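Local coordinates for COG0778: Nitroreductase (Streptococcus pneumoniae, PDB 2B67), which probably catalyses the flavin-dependent reduction of its substrates by a reduced nicotinamide cofactor, as a homodimeric FMN-binding oxidoreductase of the nitroreductase family, at residues A88-A91 against R92-R96; Q107-F111 against M112-P116. One frame throughout, in Å; residues are numbered along the deposited sequence. Where two conformers were deposited one is given.

Contact 1: residues A88-A91 against R92-R96; sequences AKRA and RKIAR. With ACY (acetic acid), chain F.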
ATOM      1  N   ALA A  88      10.839  16.515   5.647  1.00 18.14           N
ATOM      2  CA  ALA A  88      12.227  17.012   5.762  1.00 17.74           C
ATOM      3  C   ALA A  88      12.932  16.342   6.935  1.00 17.25           C
ATOM      4  O   ALA A  88      14.022  15.812   6.796  1.00 18.25           O
ATOM      5  CB  ALA A  88      12.260  18.566   5.923  1.00 17.83           C
ATOM      6  N   LYS A  89      12.329  16.366   8.108  1.00 17.10           N
ATOM      7  CA  LYS A  89      12.886  15.631   9.245  1.00 16.74           C
ATOM      8  C   LYS A  89      13.040  14.117   9.013  1.00 15.64           C
ATOM      9  O   LYS A  89      13.970  13.526   9.529  1.00 13.68           O
ATOM     10  CB  LYS A  89      12.069  15.872  10.490  1.00 17.52           C
ATOM     11  CG  LYS A  89      12.340  17.270  11.113  1.00 20.89           C
ATOM     12  CD  LYS A  89      11.772  17.323  12.515  1.00 23.44           C
ATOM     13  CE  LYS A  89      11.601  18.771  12.991  1.00 27.30           C
ATOM     14  NZ  LYS A  89      12.858  19.239  13.609  1.00 29.25           N
ATOM     15  N   ARG A  90      12.128  13.515   8.241  1.00 15.67           N
ATOM     16  CA  ARG A  90      12.187  12.080   7.916  1.00 15.99           C
ATOM     17  C   ARG A  90      13.408  11.782   7.047  1.00 17.21           C
ATOM     18  O   ARG A  90      14.136  10.816   7.324  1.00 18.38           O
ATOM     19  CB  ARG A  90      10.869  11.607   7.263  1.00 16.57           C
ATOM     20  CG  ARG A  90      10.881  10.177   6.637  1.00 16.00           C
ATOM     21  CD  ARG A  90      11.227   9.029   7.627  1.00 14.44           C
ATOM     22  NE  ARG A  90      10.623   9.174   8.946  1.00 14.50           N
ATOM     23  CZ  ARG A  90      10.397   8.204   9.844  1.00 14.46           C
ATOM     24  NH1 ARG A  90      10.652   6.904   9.602  1.00 12.84           N
ATOM     25  NH2 ARG A  90       9.875   8.557  11.018  1.00 14.78           N
ATOM     26  N   ALA A  91      13.649  12.600   6.011  1.00 17.03           N
ATOM     27  CA  ALA A  91      14.844  12.438   5.175  1.00 17.44           C
ATOM     28  C   ALA A  91      16.103  12.566   6.019  1.00 17.68           C
ATOM     29  O   ALA A  91      17.044  11.783   5.867  1.00 17.90           O
ATOM     30  CB  ALA A  91      14.880  13.462   4.038  1.00 16.28           C
ATOM     31  N   ARG A  92      16.113  13.548   6.915  0.50 17.72           N
ATOM     32  CA  ARG A  92      17.299  13.829   7.713  0.50 18.20           C
ATOM     33  C   ARG A  92      17.556  12.696   8.696  0.50 18.20           C
ATOM     34  O   ARG A  92      18.712  12.320   8.928  0.50 18.31           O
ATOM     35  CB  ARG A  92      17.161  15.168   8.432  0.50 18.14           C
ATOM     36  CG  ARG A  92      17.442  16.361   7.537  0.50 19.19           C
ATOM     37  CD  ARG A  92      17.340  17.654   8.320  0.50 22.31           C
ATOM     38  NE  ARG A  92      18.289  18.655   7.836  0.50 25.24           N
ATOM     39  CZ  ARG A  92      19.267  19.192   8.566  0.50 27.09           C
ATOM     40  NH1 ARG A  92      19.444  18.823   9.838  0.50 26.80           N
ATOM     41  NH2 ARG A  92      20.076  20.102   8.019  0.50 27.40           N
ATOM     42  N   LYS A  93      16.470  12.159   9.263  1.00 17.63           N
ATOM     43  CA  LYS A  93      16.512  10.973  10.128  1.00 17.66           C
ATOM     44  C   LYS A  93      17.194   9.787   9.438  1.00 16.23           C
ATOM     45  O   LYS A  93      18.050   9.151  10.013  1.00 17.21           O
ATOM     46  CB  LYS A  93      15.089  10.564  10.534  1.00 17.92           C
ATOM     47  CG  LYS A  93      15.034   9.466  11.626  1.00 19.48           C
ATOM     48  CD  LYS A  93      13.591   8.938  11.815  1.00 18.16           C
ATOM     49  CE  LYS A  93      13.541   7.802  12.845  1.00 22.05           C
ATOM     50  NZ  LYS A  93      13.676   8.313  14.251  1.00 24.45           N
ATOM     51  N   ILE A  94      16.841   9.511   8.192  1.00 15.85           N
ATOM     52  CA  ILE A  94      17.458   8.413   7.466  1.00 16.22           C
ATOM     53  C   ILE A  94      18.987   8.658   7.359  1.00 16.93           C
ATOM     54  O   ILE A  94      19.792   7.775   7.685  1.00 17.54           O
ATOM     55  CB  ILE A  94      16.735   8.206   6.120  1.00 16.90           C
ATOM     56  CG1 ILE A  94      15.377   7.498   6.414  1.00 17.46           C
ATOM     57  CG2 ILE A  94      17.587   7.393   5.158  1.00 16.02           C
ATOM     58  CD1 ILE A  94      14.285   8.019   5.671  1.00 21.66           C
ATOM     59  N   ALA A  95      19.378   9.868   6.979  1.00 16.86           N
ATOM     60  CA  ALA A  95      20.806  10.222   6.918  1.00 18.44           C
ATOM     61  C   ALA A  95      21.488  10.091   8.290  1.00 18.97           C
ATOM     62  O   ALA A  95      22.598   9.551   8.407  1.00 19.98           O
ATOM     63  CB  ALA A  95      20.972  11.633   6.346  1.00 18.12           C
ATOM     64  N   ARG A  96      20.828  10.566   9.325  1.00 19.53           N
ATOM     65  CA  ARG A  96      21.423  10.581  10.659  1.00 21.72           C
ATOM     66  C   ARG A  96      21.599   9.159  11.218  1.00 21.09           C
ATOM     67  O   ARG A  96      22.674   8.809  11.710  1.00 21.78           O
ATOM     68  CB  ARG A  96      20.576  11.441  11.596  1.00 21.61           C
ATOM     69  CG  ARG A  96      21.038  11.532  13.047  1.00 25.25           C
ATOM     70  CD  ARG A  96      20.015  12.342  13.894  1.00 26.42           C
ATOM     71  NE  ARG A  96      19.747  13.668  13.294  1.00 34.93           N
ATOM     72  CZ  ARG A  96      18.581  14.040  12.753  1.00 37.76           C
ATOM     73  NH1 ARG A  96      18.466  15.259  12.226  1.00 38.80           N
ATOM     74  NH2 ARG A  96      17.532  13.211  12.752  1.00 35.45           N
TER
HETATM   75  C   ACY F 805      10.837   9.620  15.927  1.00 30.90           C
HETATM   76  O   ACY F 805       9.938   9.435  16.774  1.00 30.56           O
HETATM   77  OXT ACY F 805      11.075   8.829  14.988  1.00 31.00           O
HETATM   78  CH3 ACY F 805      11.666  10.866  16.051  1.00 30.92           C
HETATM   79  O   HOH W   1      15.208  14.088  11.666  1.00 24.00           O

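Contact 2: residues Q107-F111 against M112-P116; sequences QLQYF and MKNLP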
ATOM      1  N   GLN A 107      24.905  10.561  -1.174  1.00 28.18           N
ATOM      2  CA  GLN A 107      23.648  10.090  -0.599  1.00 26.87           C
ATOM      3  C   GLN A 107      23.283  10.834   0.692  1.00 26.81           C
ATOM      4  O   GLN A 107      22.109  11.211   0.901  1.00 26.20           O
ATOM      5  CB  GLN A 107      23.712   8.583  -0.376  1.00 27.04           C
ATOM      6  CG  GLN A 107      23.740   7.798  -1.675  1.00 25.70           C
ATOM      7  CD  GLN A 107      23.934   6.288  -1.466  1.00 27.13           C
ATOM      8  OE1 GLN A 107      24.803   5.838  -0.706  1.00 24.75           O
ATOM      9  NE2 GLN A 107      23.116   5.506  -2.146  1.00 24.21           N
ATOM     10  N   LEU A 108      24.275  11.056   1.555  1.00 25.41           N
ATOM     11  CA  LEU A 108      24.018  11.787   2.789  1.00 26.03           C
ATOM     12  C   LEU A 108      23.530  13.237   2.539  1.00 26.22           C
ATOM     13  O   LEU A 108      22.648  13.720   3.237  1.00 25.36           O
ATOM     14  CB  LEU A 108      25.254  11.766   3.704  1.00 26.36           C
ATOM     15  CG  LEU A 108      25.589  10.470   4.464  1.00 26.89           C
ATOM     16  CD1 LEU A 108      26.972  10.560   5.109  1.00 27.39           C
ATOM     17  CD2 LEU A 108      24.536  10.151   5.526  1.00 27.30           C
ATOM     18  N   GLN A 109      24.124  13.915   1.550  1.00 27.22           N
ATOM     19  CA  GLN A 109      23.741  15.291   1.163  1.00 28.46           C
ATOM     20  C   GLN A 109      22.331  15.302   0.592  1.00 27.40           C
ATOM     21  O   GLN A 109      21.546  16.232   0.805  1.00 27.59           O
ATOM     22  CB  GLN A 109      24.720  15.819   0.100  1.00 29.25           C
ATOM     23  CG  GLN A 109      24.252  17.072  -0.654  1.00 34.24           C
ATOM     24  CD  GLN A 109      25.000  18.364  -0.276  1.00 40.66           C
ATOM     25  OE1 GLN A 109      25.195  18.685   0.915  1.00 43.01           O
ATOM     26  NE2 GLN A 109      25.422  19.117  -1.308  1.00 42.26           N
ATOM     27  N   TYR A 110      22.027  14.246  -0.143  1.00 26.91           N
ATOM     28  CA  TYR A 110      20.733  14.107  -0.746  1.00 26.85           C
ATOM     29  C   TYR A 110      19.651  14.026   0.331  1.00 25.24           C
ATOM     30  O   TYR A 110      18.706  14.796   0.295  1.00 24.45           O
ATOM     31  CB  TYR A 110      20.720  12.904  -1.656  1.00 27.87           C
ATOM     32  CG  TYR A 110      19.356  12.538  -2.160  1.00 30.71           C
ATOM     33  CD1 TYR A 110      18.739  11.372  -1.723  1.00 32.62           C
ATOM     34  CD2 TYR A 110      18.689  13.343  -3.099  1.00 32.18           C
ATOM     35  CE1 TYR A 110      17.491  10.995  -2.191  1.00 33.72           C
ATOM     36  CE2 TYR A 110      17.427  12.979  -3.573  1.00 33.89           C
ATOM     37  CZ  TYR A 110      16.839  11.798  -3.113  1.00 33.44           C
ATOM     38  OH  TYR A 110      15.604  11.389  -3.570  1.00 33.09           O
ATOM     39  N   PHE A 111      19.809  13.126   1.300  1.00 23.98           N
ATOM     40  CA  PHE A 111      18.839  13.030   2.395  1.00 23.58           C
ATOM     41  C   PHE A 111      18.873  14.236   3.356  1.00 24.08           C
ATOM     42  O   PHE A 111      17.830  14.649   3.874  1.00 23.88           O
ATOM     43  CB  PHE A 111      19.030  11.726   3.171  1.00 22.65           C
ATOM     44  CG  PHE A 111      18.543  10.494   2.440  1.00 21.35           C
ATOM     45  CD1 PHE A 111      19.441   9.510   2.034  1.00 21.45           C
ATOM     46  CD2 PHE A 111      17.188  10.291   2.209  1.00 19.97           C
ATOM     47  CE1 PHE A 111      18.996   8.339   1.366  1.00 21.74           C
ATOM     48  CE2 PHE A 111      16.720   9.130   1.547  1.00 22.19           C
ATOM     49  CZ  PHE A 111      17.624   8.153   1.115  1.00 22.44           C
HETATM   50  N   MSE A 112      20.064  14.787   3.597  1.00 23.61           N
HETATM   51  CA  MSE A 112      20.212  15.944   4.487  1.00 25.01           C
HETATM   52  C   MSE A 112      19.680  17.267   3.896  1.00 24.08           C
HETATM   53  O   MSE A 112      19.078  18.053   4.619  1.00 25.25           O
HETATM   54  CB  MSE A 112      21.676  16.138   4.904  1.00 25.63           C
HETATM   55  CG  MSE A 112      22.175  15.159   5.962  1.00 29.90           C
HETATM   56 SE   MSE A 112      21.079  15.097   7.603  0.70 39.78          SE
HETATM   57  CE  MSE A 112      21.438  16.792   8.317  1.00 33.94           C
ATOM     58  N   LYS A 113      19.883  17.489   2.599  1.00 23.35           N
ATOM     59  CA  LYS A 113      19.569  18.768   1.955  1.00 24.08           C
ATOM     60  C   LYS A 113      18.719  18.716   0.669  1.00 23.73           C
ATOM     61  O   LYS A 113      17.741  19.467   0.518  1.00 24.02           O
ATOM     62  CB  LYS A 113      20.875  19.576   1.731  1.00 24.90           C
ATOM     63  CG  LYS A 113      21.203  20.470   2.946  1.00 27.11           C
ATOM     64  CD  LYS A 113      22.668  20.514   3.262  1.00 32.68           C
ATOM     65  CE  LYS A 113      22.912  21.259   4.573  1.00 33.95           C
ATOM     66  NZ  LYS A 113      24.356  21.096   5.010  1.00 38.86           N
ATOM     67  N   ASN A 114      19.078  17.861  -0.272  1.00 23.57           N
ATOM     68  CA  ASN A 114      18.334  17.853  -1.524  1.00 23.94           C
ATOM     69  C   ASN A 114      16.889  17.411  -1.346  1.00 23.52           C
ATOM     70  O   ASN A 114      15.945  18.147  -1.697  1.00 22.72           O
ATOM     71  CB  ASN A 114      19.040  17.001  -2.585  1.00 24.24           C
ATOM     72  CG  ASN A 114      20.286  17.676  -3.102  1.00 26.39           C
ATOM     73  OD1 ASN A 114      21.283  17.781  -2.388  1.00 28.18           O
ATOM     74  ND2 ASN A 114      20.220  18.183  -4.333  1.00 28.98           N
ATOM     75  N   LEU A 115      16.726  16.225  -0.774  1.00 22.45           N
ATOM     76  CA  LEU A 115      15.413  15.662  -0.631  1.00 22.60           C
ATOM     77  C   LEU A 115      14.484  16.625   0.129  1.00 21.88           C
ATOM     78  O   LEU A 115      13.427  16.962  -0.409  1.00 22.21           O
ATOM     79  CB  LEU A 115      15.456  14.275   0.001  1.00 22.57           C
ATOM     80  CG  LEU A 115      14.497  13.230  -0.562  1.00 24.02           C
ATOM     81  CD1 LEU A 115      14.266  12.061   0.430  1.00 21.72           C
ATOM     82  CD2 LEU A 115      13.195  13.838  -1.037  1.00 22.11           C
ATOM     83  N   PRO A 116      14.870  17.087   1.340  1.00 22.30           N
ATOM     84  CA  PRO A 116      14.022  18.039   2.064  1.00 22.36           C
ATOM     85  C   PRO A 116      13.626  19.262   1.244  1.00 22.91           C
ATOM     86  O   PRO A 116      12.507  19.772   1.423  1.00 22.64           O
ATOM     87  CB  PRO A 116      14.890  18.456   3.259  1.00 22.37           C
ATOM     88  CG  PRO A 116      15.725  17.255   3.508  1.00 22.36           C
ATOM     89  CD  PRO A 116      16.067  16.740   2.134  1.00 22.44           C
TER

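Contact 1: residues A88-A91 against R92-R96
R90 meets K93 and I94 in a local contact between successive turns of helix 87-98, the helix that follows strand 77-84 and reaches the second subunit with one of its sides. Four successive i to i-4 bonds carry the backbone, from R92 N on A88 O to A95 N on A91 O; that of K93 N to K89 O is 2.9 Å long. The side chains of R90 and K93 run alongside each other and point the same way, both with CG anti to the backbone N (chi1 169° and -171°). Bends at chi2 and chi3 bring the R90 guanidinium beneath K93 CD, which lies over the centre of one face, 3.8 Å above the plane. Each charge has its own partner: R90 NE makes a salt bridge to D84, and K93 NZ one to E199 of the second subunit. K93 NZ also donates to OXT of a bound acetic acid molecule, 2.8 Å from K93 NZ; the molecule probably comes from the crystallisation liquor and is hydrogen-bonded to K49 too. I94 turns its CD1 back to 3.8 Å from R90 CD. A water donates to K89 O and accepts from R96 NH2, lying in the guanidinium plane. R90 and I94 further pack on L195 and Y193 of that second subunit, so this helix face belongs to the intersubunit interface of the dimeric flavin-binding nitroreductase fold.

Contact 2: residues Q107-F111 against M112-P116
L115 crosses Y110 obliquely, one wider, pi-type turn along helix 105-120, just where a proline kinks the helix. L115 CB sits over one face of the tyrosine ring, 4.3 Å from the centroid and 13° off the ring normal, a CH-pi contact. Further along the same leucine, CG comes 3.7 Å from Y110 CZ, toward the hydroxyl end of the ring. The ring can lie there because Y110 holds CG anti to its own nitrogen (chi1 171°), which swings it toward the following turn. N114 crosses the tyrosine at roughly a right angle and brings its CB 3.7 Å from Y110 CD2. F111 and L115 instead run side by side in the same direction, with L115 CD1 at 3.9 Å from F111 CD2. Y110 CD1 lies above the centre of one F111 face, and the F103 ring meets the same phenylalanine. H43, a residue of the flavin pocket, touches both Y110 and L115, and the F111 side chain is about 7 Å from the FMN.

On the outer side, Q109 CG approaches N114 OD1 obliquely, the two amide planes 43° apart. The i to i+5 pairs, Y110 with L115 and Q109 with N114, go with the wider turn of the backbone. Q109 O is gripped by two donors, K113 N and N114 N, and L115 N then reaches Y110 O at 2.7 Å, so the bonding slips from i-4 to i-5. The next residue, P116, has no N-H to continue the pattern; its ring turns CD toward the carbonyl oxygen of F111, and P116 CD stops 3.2 Å from F111 O.

Contacts 1 and 2 lie on consecutive helices, 87-98 and 105-120, packed against each other with their centres about 8 Å apart. Small residues allow the close fit: A91 CB touches F111 O, and A95 CB rests on the selenium of M112. Contact 1 is the more buried, with four of its eight touching residues buried and one exposed; contact 2 lies more at the surface, with two of nine buried and three exposed. Contact 1 keeps a regular i-4 pattern and sends K93 to E199 of the second subunit while R90 pairs with D84 within the chain; contact 2 is touched by no other protein chain, bends through a wider turn, and relies on aromatic and leucine packing beside the flavin pocket.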